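Local coordinates for probable antibiotics synthesis protein (Thermus thermophilus, PDB 1V70) that is of unknown function but has a cupin fold, binds metal and may take part in antibiotic synthesis, at residues A[9-12]-A[17-20]; A[20-25]-A[30-35]; A[87-90]-A[94-97]. All blocks are in the same frame, centred on the assembly; numbering follows the deposited sequence. Where two conformers were deposited one is given.

Interaction 1: residues A[9-12]-A[17-20]; sequences LARY and MAKI
Arg11 lays its side chain over Ile20, the two running past each other in opposite directions. The arginine leaves its backbone with CG held between the backbone N and the carbonyl carbon (chi1 64°), then stays fully extended as far as NE. This straight run brings Arg11 CG to 3.7 Å from Ile20 CD1 and carries the guanidinium back along the strand toward Ala18. One face of that flat group rests on Ile20 CG1, which sits 3.5 Å from its plane and off-centre toward the rim. Farther out, Arg11 NH1 lies 3.7 Å from Ala18 CB, and NH2 comes within 3.6 Å of Lys19 O; both partners lie obliquely to the guanidinium, and the approach to Lys19 O does not amount to a hydrogen bond. Segment 9-12 leaves the short helix 6-9 and folds back beside the start of strand 18-25, outermost within this chain in the five-stranded sheet of the cupin fold, and no hydrogen bond links the two segments. Ile20 divides its branches between partners: CG1 stands beside its own backbone N (chi1 -55°) and sends CD1 to 3.6 Å from Arg11 O, while CG2 turns to the helix end, 4.2 Å from Leu9 CB. Tyr12 is directed away from the strand and packs instead on Ala34, Leu36 and Pro94. The backbone of Ala18 and of Ile20 is hydrogen-bonded to the neighbouring strand, at Ala34 and Leu32.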
loop_
_atom_site.group_PDB
_atom_site.type_symbol
_atom_site.label_atom_id
_atom_site.label_comp_id
_atom_site.label_asym_id
_atom_site.label_seq_id
_atom_site.Cartn_x
_atom_site.Cartn_y
_atom_site.Cartn_z
ATOM N N LEU A 9 6.415 -10.443 8.686
ATOM C CA LEU A 9 5.040 -10.915 8.832
ATOM C C LEU A 9 4.614 -11.960 7.811
ATOM O O LEU A 9 3.695 -12.739 8.066
ATOM C CB LEU A 9 4.068 -9.737 8.751
ATOM C CG LEU A 9 4.158 -8.681 9.853
ATOM C CD1 LEU A 9 3.086 -7.626 9.630
ATOM C CD2 LEU A 9 3.984 -9.340 11.215
ATOM N N ALA A 10 5.273 -11.967 6.657
ATOM C CA ALA A 10 4.944 -12.911 5.595
ATOM C C ALA A 10 4.911 -14.357 6.077
ATOM O O ALA A 10 5.815 -14.817 6.776
ATOM C CB ALA A 10 5.937 -12.763 4.446
ATOM N N ARG A 11 3.854 -15.066 5.697
ATOM C CA ARG A 11 3.668 -16.465 6.070
ATOM C C ARG A 11 2.651 -17.067 5.109
ATOM O O ARG A 11 1.884 -16.342 4.479
ATOM C CB ARG A 11 3.156 -16.572 7.513
ATOM C CG ARG A 11 1.784 -15.956 7.720
ATOM C CD ARG A 11 1.294 -16.071 9.160
ATOM N NE ARG A 11 -0.030 -15.476 9.311
ATOM C CZ ARG A 11 -1.157 -16.022 8.859
ATOM N NH1 ARG A 11 -1.131 -17.191 8.232
ATOM N NH2 ARG A 11 -2.309 -15.383 9.010
ATOM N N TYR A 12 2.642 -18.390 5.001
ATOM C CA TYR A 12 1.716 -19.069 4.102
ATOM C C TYR A 12 0.835 -20.074 4.834
ATOM O O TYR A 12 1.151 -20.511 5.939
ATOM C CB TYR A 12 2.504 -19.750 2.981
ATOM C CG TYR A 12 3.193 -18.753 2.077
ATOM C CD1 TYR A 12 2.506 -18.148 1.024
ATOM C CD2 TYR A 12 4.511 -18.365 2.313
ATOM C CE1 TYR A 12 3.114 -17.177 0.231
ATOM C CE2 TYR A 12 5.128 -17.395 1.526
ATOM C CZ TYR A 12 4.423 -16.805 0.488
ATOM O OH TYR A 12 5.018 -15.834 -0.284
ATOM N N MET A 17 -5.622 -19.298 1.041
ATOM C CA MET A 17 -4.854 -18.063 1.020
ATOM C C MET A 17 -4.792 -17.459 2.418
ATOM O O MET A 17 -5.796 -17.397 3.126
ATOM C CB MET A 17 -5.494 -17.053 0.066
ATOM C CG MET A 17 -4.843 -15.679 0.116
ATOM S SD MET A 17 -5.694 -14.458 -0.890
ATOM C CE MET A 17 -7.055 -14.057 0.167
ATOM N N ALA A 18 -3.607 -17.009 2.808
ATOM C CA ALA A 18 -3.433 -16.396 4.115
ATOM C C ALA A 18 -3.662 -14.890 4.035
ATOM O O ALA A 18 -3.150 -14.219 3.132
ATOM C CB ALA A 18 -2.030 -16.679 4.641
ATOM N N LYS A 19 -4.456 -14.372 4.965
ATOM C CA LYS A 19 -4.727 -12.944 5.055
ATOM C C LYS A 19 -4.029 -12.522 6.339
ATOM O O LYS A 19 -4.382 -12.962 7.434
ATOM C CB LYS A 19 -6.231 -12.679 5.129
ATOM C CG LYS A 19 -6.968 -13.042 3.844
ATOM C CD LYS A 19 -8.451 -12.696 3.905
ATOM C CE LYS A 19 -8.684 -11.193 3.963
ATOM N NZ LYS A 19 -8.205 -10.582 5.234
ATOM N N ILE A 20 -3.020 -11.676 6.189
ATOM C CA ILE A 20 -2.207 -11.230 7.309
ATOM C C ILE A 20 -2.443 -9.759 7.633
ATOM O O ILE A 20 -1.984 -8.882 6.908
ATOM C CB ILE A 20 -0.719 -11.444 6.963
ATOM C CG1 ILE A 20 -0.493 -12.911 6.582
ATOM C CG2 ILE A 20 0.162 -11.028 8.127
ATOM C CD1 ILE A 20 0.689 -13.138 5.657
#

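Interaction 2: residues A[20-25]-A[30-35]; sequences IPVFQS and YDLYAL. With NA (sodium ion), chain B.
Phe23 and Tyr30 lie side by side and point the same way, their rings at 40° to one another with CD2 of Phe23 3.8 Å from CD2 of Tyr30. Val22 wedges in beside both: its CB lies at the edge of the Tyr30 ring, in plane, while CG1, anti to the backbone N (chi1 -179°), sits over the centre of one face of the Phe23 ring. Its other methyl, CG2, crosses to Leu32 CG at 4.0 Å, and Leu32 in turn meets Ile20 CB to CB.

This crowding on one face accompanies a classic beta bulge in the antiparallel hairpin of strands 18-25 and 28-35. Val22 and Phe23 together oppose Tyr30, whose carbonyl oxygen accepts from both amides, at 2.9 Å from Val22 N and 3.2 Å from Phe23 N, each in the carbonyl plane. Beyond the bulge, Ile20 and Leu32 form a regular hydrogen-bonded pair. On the reverse face, a water donates to both Asp31 OD1 and Phe23 O. In the second subunit, Phe78 meets the Phe23 ring and Tyr54 packs on Tyr30.

The bulge, with Val22 psi at -60°, turns the Val22 carbonyl out of the hairpin bonding: Val22 O binds the sodium ion at 2.3 Å, and five waters complete six ligands. Pro21 O accepts from one of these waters and weakly from another, while Gln24 NE2 and OE1 each hold a water. The chain thus contributes a single backbone oxygen directly, consistent with a peripheral, largely hydrated ion.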
loop_
_atom_site.group_PDB
_atom_site.type_symbol
_atom_site.label_atom_id
_atom_site.label_comp_id
_atom_site.label_asym_id
_atom_site.label_seq_id
_atom_site.Cartn_x
_atom_site.Cartn_y
_atom_site.Cartn_z
ATOM N N ILE A 20 -3.020 -11.676 6.189
ATOM C CA ILE A 20 -2.207 -11.230 7.309
ATOM C C ILE A 20 -2.443 -9.759 7.633
ATOM O O ILE A 20 -1.984 -8.882 6.908
ATOM C CB ILE A 20 -0.719 -11.444 6.963
ATOM C CG1 ILE A 20 -0.493 -12.911 6.582
ATOM C CG2 ILE A 20 0.162 -11.028 8.127
ATOM C CD1 ILE A 20 0.689 -13.138 5.657
ATOM N N PRO A 21 -3.167 -9.464 8.724
ATOM C CA PRO A 21 -3.423 -8.066 9.085
ATOM C C PRO A 21 -2.150 -7.361 9.534
ATOM O O PRO A 21 -1.389 -7.891 10.339
ATOM C CB PRO A 21 -4.436 -8.195 10.223
ATOM C CG PRO A 21 -5.134 -9.487 9.930
ATOM C CD PRO A 21 -3.988 -10.374 9.540
ATOM N N VAL A 22 -1.910 -6.173 8.993
ATOM C CA VAL A 22 -0.741 -5.389 9.369
ATOM C C VAL A 22 -1.237 -4.280 10.296
ATOM O O VAL A 22 -0.819 -4.191 11.452
ATOM C CB VAL A 22 -0.050 -4.783 8.126
ATOM C CG1 VAL A 22 1.183 -3.994 8.550
ATOM C CG2 VAL A 22 0.348 -5.893 7.158
ATOM N N PHE A 23 -2.135 -3.447 9.778
ATOM C CA PHE A 23 -2.746 -2.355 10.534
ATOM C C PHE A 23 -4.238 -2.376 10.224
ATOM O O PHE A 23 -4.655 -2.832 9.155
ATOM C CB PHE A 23 -2.210 -0.987 10.107
ATOM C CG PHE A 23 -0.717 -0.859 10.164
ATOM C CD1 PHE A 23 -0.021 -1.049 11.355
ATOM C CD2 PHE A 23 -0.007 -0.520 9.017
ATOM C CE1 PHE A 23 1.366 -0.897 11.397
ATOM C CE2 PHE A 23 1.370 -0.368 9.048
ATOM C CZ PHE A 23 2.060 -0.555 10.238
ATOM N N GLN A 24 -5.042 -1.863 11.146
ATOM C CA GLN A 24 -6.485 -1.827 10.921
ATOM C C GLN A 24 -7.154 -0.735 11.738
ATOM O O GLN A 24 -6.757 -0.428 12.853
ATOM C CB GLN A 24 -7.083 -3.210 11.252
ATOM C CG GLN A 24 -7.058 -3.589 12.752
ATOM C CD GLN A 24 -5.639 -3.908 13.192
ATOM O OE1 GLN A 24 -4.915 -3.077 13.716
ATOM N NE2 GLN A 24 -5.274 -5.198 13.022
ATOM N N SER A 25 -8.184 -0.143 11.147
ATOM C CA SER A 25 -8.963 0.904 11.788
ATOM C C SER A 25 -10.279 0.916 11.034
ATOM O O SER A 25 -10.416 0.232 10.019
ATOM C CB SER A 25 -8.274 2.264 11.652
ATOM O OG SER A 25 -8.347 2.740 10.319
ATOM N N TYR A 30 -5.206 -2.778 6.138
ATOM C CA TYR A 30 -3.898 -2.779 5.491
ATOM C C TYR A 30 -3.404 -4.194 5.752
ATOM O O TYR A 30 -2.954 -4.511 6.857
ATOM C CB TYR A 30 -2.998 -1.740 6.164
ATOM C CG TYR A 30 -1.803 -1.300 5.349
ATOM C CD1 TYR A 30 -1.896 -0.245 4.435
ATOM C CD2 TYR A 30 -0.569 -1.919 5.513
ATOM C CE1 TYR A 30 -0.777 0.183 3.711
ATOM C CE2 TYR A 30 0.549 -1.503 4.800
ATOM C CZ TYR A 30 0.440 -0.450 3.904
ATOM O OH TYR A 30 1.566 -0.031 3.232
ATOM N N ASP A 31 -3.508 -5.045 4.734
ATOM C CA ASP A 31 -3.151 -6.455 4.860
ATOM C C ASP A 31 -2.146 -6.972 3.854
ATOM O O ASP A 31 -1.852 -6.332 2.846
ATOM C CB ASP A 31 -4.396 -7.334 4.675
ATOM C CG ASP A 31 -5.550 -6.931 5.556
ATOM O OD1 ASP A 31 -5.331 -6.735 6.762
ATOM O OD2 ASP A 31 -6.685 -6.829 5.037
ATOM N N LEU A 32 -1.643 -8.165 4.143
ATOM C CA LEU A 32 -0.762 -8.874 3.236
ATOM C C LEU A 32 -1.557 -10.119 2.857
ATOM O O LEU A 32 -2.182 -10.742 3.720
ATOM C CB LEU A 32 0.530 -9.326 3.919
ATOM C CG LEU A 32 1.599 -8.304 4.289
ATOM C CD1 LEU A 32 2.766 -9.032 4.948
ATOM C CD2 LEU A 32 2.069 -7.559 3.046
ATOM N N TYR A 33 -1.580 -10.458 1.574
ATOM C CA TYR A 33 -2.249 -11.680 1.133
ATOM C C TYR A 33 -1.117 -12.567 0.644
ATOM O O TYR A 33 -0.309 -12.144 -0.183
ATOM C CB TYR A 33 -3.205 -11.435 -0.037
ATOM C CG TYR A 33 -4.546 -10.819 0.296
ATOM C CD1 TYR A 33 -5.553 -10.784 -0.669
ATOM C CD2 TYR A 33 -4.809 -10.241 1.543
ATOM C CE1 TYR A 33 -6.784 -10.188 -0.413
ATOM C CE2 TYR A 33 -6.046 -9.638 1.811
ATOM C CZ TYR A 33 -7.026 -9.616 0.824
ATOM O OH TYR A 33 -8.243 -9.013 1.054
ATOM N N ALA A 34 -1.044 -13.788 1.160
ATOM C CA ALA A 34 -0.004 -14.727 0.763
ATOM C C ALA A 34 -0.693 -15.895 0.077
ATOM O O ALA A 34 -1.467 -16.627 0.700
ATOM C CB ALA A 34 0.774 -15.205 1.986
ATOM N N LEU A 35 -0.408 -16.056 -1.212
ATOM C CA LEU A 35 -1.026 -17.104 -2.011
ATOM C C LEU A 35 -0.060 -18.145 -2.546
ATOM O O LEU A 35 0.890 -17.824 -3.256
ATOM C CB LEU A 35 -1.766 -16.498 -3.213
ATOM C CG LEU A 35 -2.903 -15.496 -3.009
ATOM C CD1 LEU A 35 -2.344 -14.121 -2.675
ATOM C CD2 LEU A 35 -3.728 -15.418 -4.290
HETATM NA NA NA B . -0.822 -5.073 13.604
HETATM O O HOH W 1 -2.718 -6.731 13.166
HETATM O O HOH W 2 0.467 -7.058 12.451
HETATM O O HOH W 3 -5.899 -5.138 8.683
HETATM O O HOH W 4 -2.876 -4.123 14.859
HETATM O O HOH W 5 0.390 -3.125 14.501
HETATM O O HOH W 6 -0.337 -6.455 15.767
#

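Interaction 3: residues A[87-90]-A[94-97]; sequences VRNE and PALL
Val87 and Leu97 meet tip to tip because their torsions aim the branches at each other: in the valine conformer given, CG2 is anti to the backbone N while CG1 stands between N and the carbonyl carbon (chi1 63°), and Leu97 carries CG beside its own N with an extended chi2 of 175°. Both valine methyls thereby converge on one leucine carbon, CD1, with Val87 CG2 3.9 Å from it. Asn89, two residues along, reaches out with N and CG in anti relation (chi1 -176°), bringing ND2 into van der Waals contact with Ala95 CB at 3.8 Å. No hydrogen bond joins ND2 to Ala95 N.

The contact spans the two sheets of the cupin beta-sandwich, strand 85-88 belonging to the smaller and strand 95-102 to the larger; Val60, Tyr53 and Leu35 surround the Val87–Leu97 pair. The Asn89 amide is held at both its ends by other partners: OD1 bonds Ser91 OG, and ND2 gives hydrogen bonds to Leu35 O and Ser93 O. The chemistry thus divides in two, apolar contact joining the sheets at Val87 and Leu97, and a buried amide that ties both ends of the loop between the strands together and to the end of strand 28-35.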
loop_
_atom_site.group_PDB
_atom_site.type_symbol
_atom_site.label_atom_id
_atom_site.label_comp_id
_atom_site.label_asym_id
_atom_site.label_seq_id
_atom_site.Cartn_x
_atom_site.Cartn_y
_atom_site.Cartn_z
ATOM N N VAL A 87 -8.567 -12.375 -6.866
ATOM C CA VAL A 87 -7.197 -12.598 -7.302
ATOM C C VAL A 87 -6.882 -14.083 -7.191
ATOM O O VAL A 87 -7.303 -14.744 -6.241
ATOM C CB VAL A 87 -6.181 -11.761 -6.465
ATOM C CG1 VAL A 87 -6.210 -12.185 -5.004
ATOM C CG2 VAL A 87 -4.794 -11.909 -7.038
ATOM N N ARG A 88 -6.159 -14.606 -8.175
ATOM C CA ARG A 88 -5.826 -16.026 -8.258
ATOM C C ARG A 88 -4.339 -16.215 -8.537
ATOM O O ARG A 88 -3.749 -15.537 -9.368
ATOM C CB ARG A 88 -6.622 -16.677 -9.393
ATOM C CG ARG A 88 -8.110 -16.351 -9.374
ATOM C CD ARG A 88 -8.896 -17.186 -10.392
ATOM N NE ARG A 88 -8.164 -17.307 -11.657
ATOM C CZ ARG A 88 -8.520 -16.489 -12.673
ATOM N NH1 ARG A 88 -9.458 -15.575 -12.491
ATOM N NH2 ARG A 88 -7.928 -16.630 -13.868
ATOM N N ASN A 89 -3.700 -17.173 -7.877
ATOM C CA ASN A 89 -2.310 -17.458 -8.180
ATOM C C ASN A 89 -2.317 -18.643 -9.138
ATOM O O ASN A 89 -2.506 -19.787 -8.721
ATOM C CB ASN A 89 -1.521 -17.821 -6.919
ATOM C CG ASN A 89 -0.049 -18.023 -7.206
ATOM O OD1 ASN A 89 0.350 -18.151 -8.364
ATOM N ND2 ASN A 89 0.767 -18.063 -6.157
ATOM N N GLU A 90 -2.137 -18.359 -10.423
ATOM C CA GLU A 90 -2.125 -19.408 -11.440
ATOM C C GLU A 90 -0.697 -19.761 -11.851
ATOM O O GLU A 90 -0.477 -20.461 -12.830
ATOM C CB GLU A 90 -2.899 -18.934 -12.684
ATOM C CG GLU A 90 -4.407 -18.720 -12.442
ATOM C CD GLU A 90 -5.098 -20.009 -12.042
ATOM O OE1 GLU A 90 -4.526 -21.078 -12.224
ATOM O OE2 GLU A 90 -6.223 -19.930 -11.559
ATOM N N PRO A 94 4.931 -19.065 -5.121
ATOM C CA PRO A 94 4.105 -18.281 -4.201
ATOM C C PRO A 94 4.027 -16.819 -4.637
ATOM O O PRO A 94 4.847 -16.346 -5.426
ATOM C CB PRO A 94 4.830 -18.436 -2.864
ATOM C CG PRO A 94 5.517 -19.769 -2.995
ATOM C CD PRO A 94 6.049 -19.704 -4.404
ATOM N N ALA A 95 3.029 -16.112 -4.123
ATOM C CA ALA A 95 2.854 -14.699 -4.423
ATOM C C ALA A 95 2.468 -13.990 -3.133
ATOM O O ALA A 95 1.779 -14.561 -2.282
ATOM C CB ALA A 95 1.767 -14.505 -5.480
ATOM N N LEU A 96 2.929 -12.752 -2.991
ATOM C CA LEU A 96 2.641 -11.936 -1.818
ATOM C C LEU A 96 2.128 -10.585 -2.292
ATOM O O LEU A 96 2.758 -9.934 -3.123
ATOM C CB LEU A 96 3.903 -11.721 -0.978
ATOM C CG LEU A 96 3.685 -11.091 0.400
ATOM C CD1 LEU A 96 2.830 -12.015 1.260
ATOM C CD2 LEU A 96 5.028 -10.846 1.065
ATOM N N LEU A 97 0.991 -10.166 -1.747
ATOM C CA LEU A 97 0.382 -8.897 -2.123
ATOM C C LEU A 97 0.158 -8.005 -0.920
ATOM O O LEU A 97 -0.076 -8.494 0.184
ATOM C CB LEU A 97 -0.986 -9.136 -2.769
ATOM C CG LEU A 97 -1.101 -10.229 -3.829
ATOM C CD1 LEU A 97 -2.557 -10.382 -4.237
ATOM C CD2 LEU A 97 -0.223 -9.883 -5.018
#

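Interactions 1 and 2 share Ile20 and have centres about 8 Å apart: strand 18-25, which receives the 9-12 segment, continues into the bulged hairpin. The centre of interaction 3 is about 14 Å from that of interaction 2, yet strand 28-35 joins them directly, Tyr33 O being 2.8 Å from Leu97 N and Leu35 N 2.9 Å from Ala95 O, both probable hydrogen bonds. Tyr12 bridges interactions 1 and 3, its OH 3.7 Å from Pro94 CB, while its CE1 lies 3.5 Å from Ala34 CB of interaction 2. The sodium ion belongs to interaction 2, with the Leu9 side chain of interaction 1 about 6 Å from it.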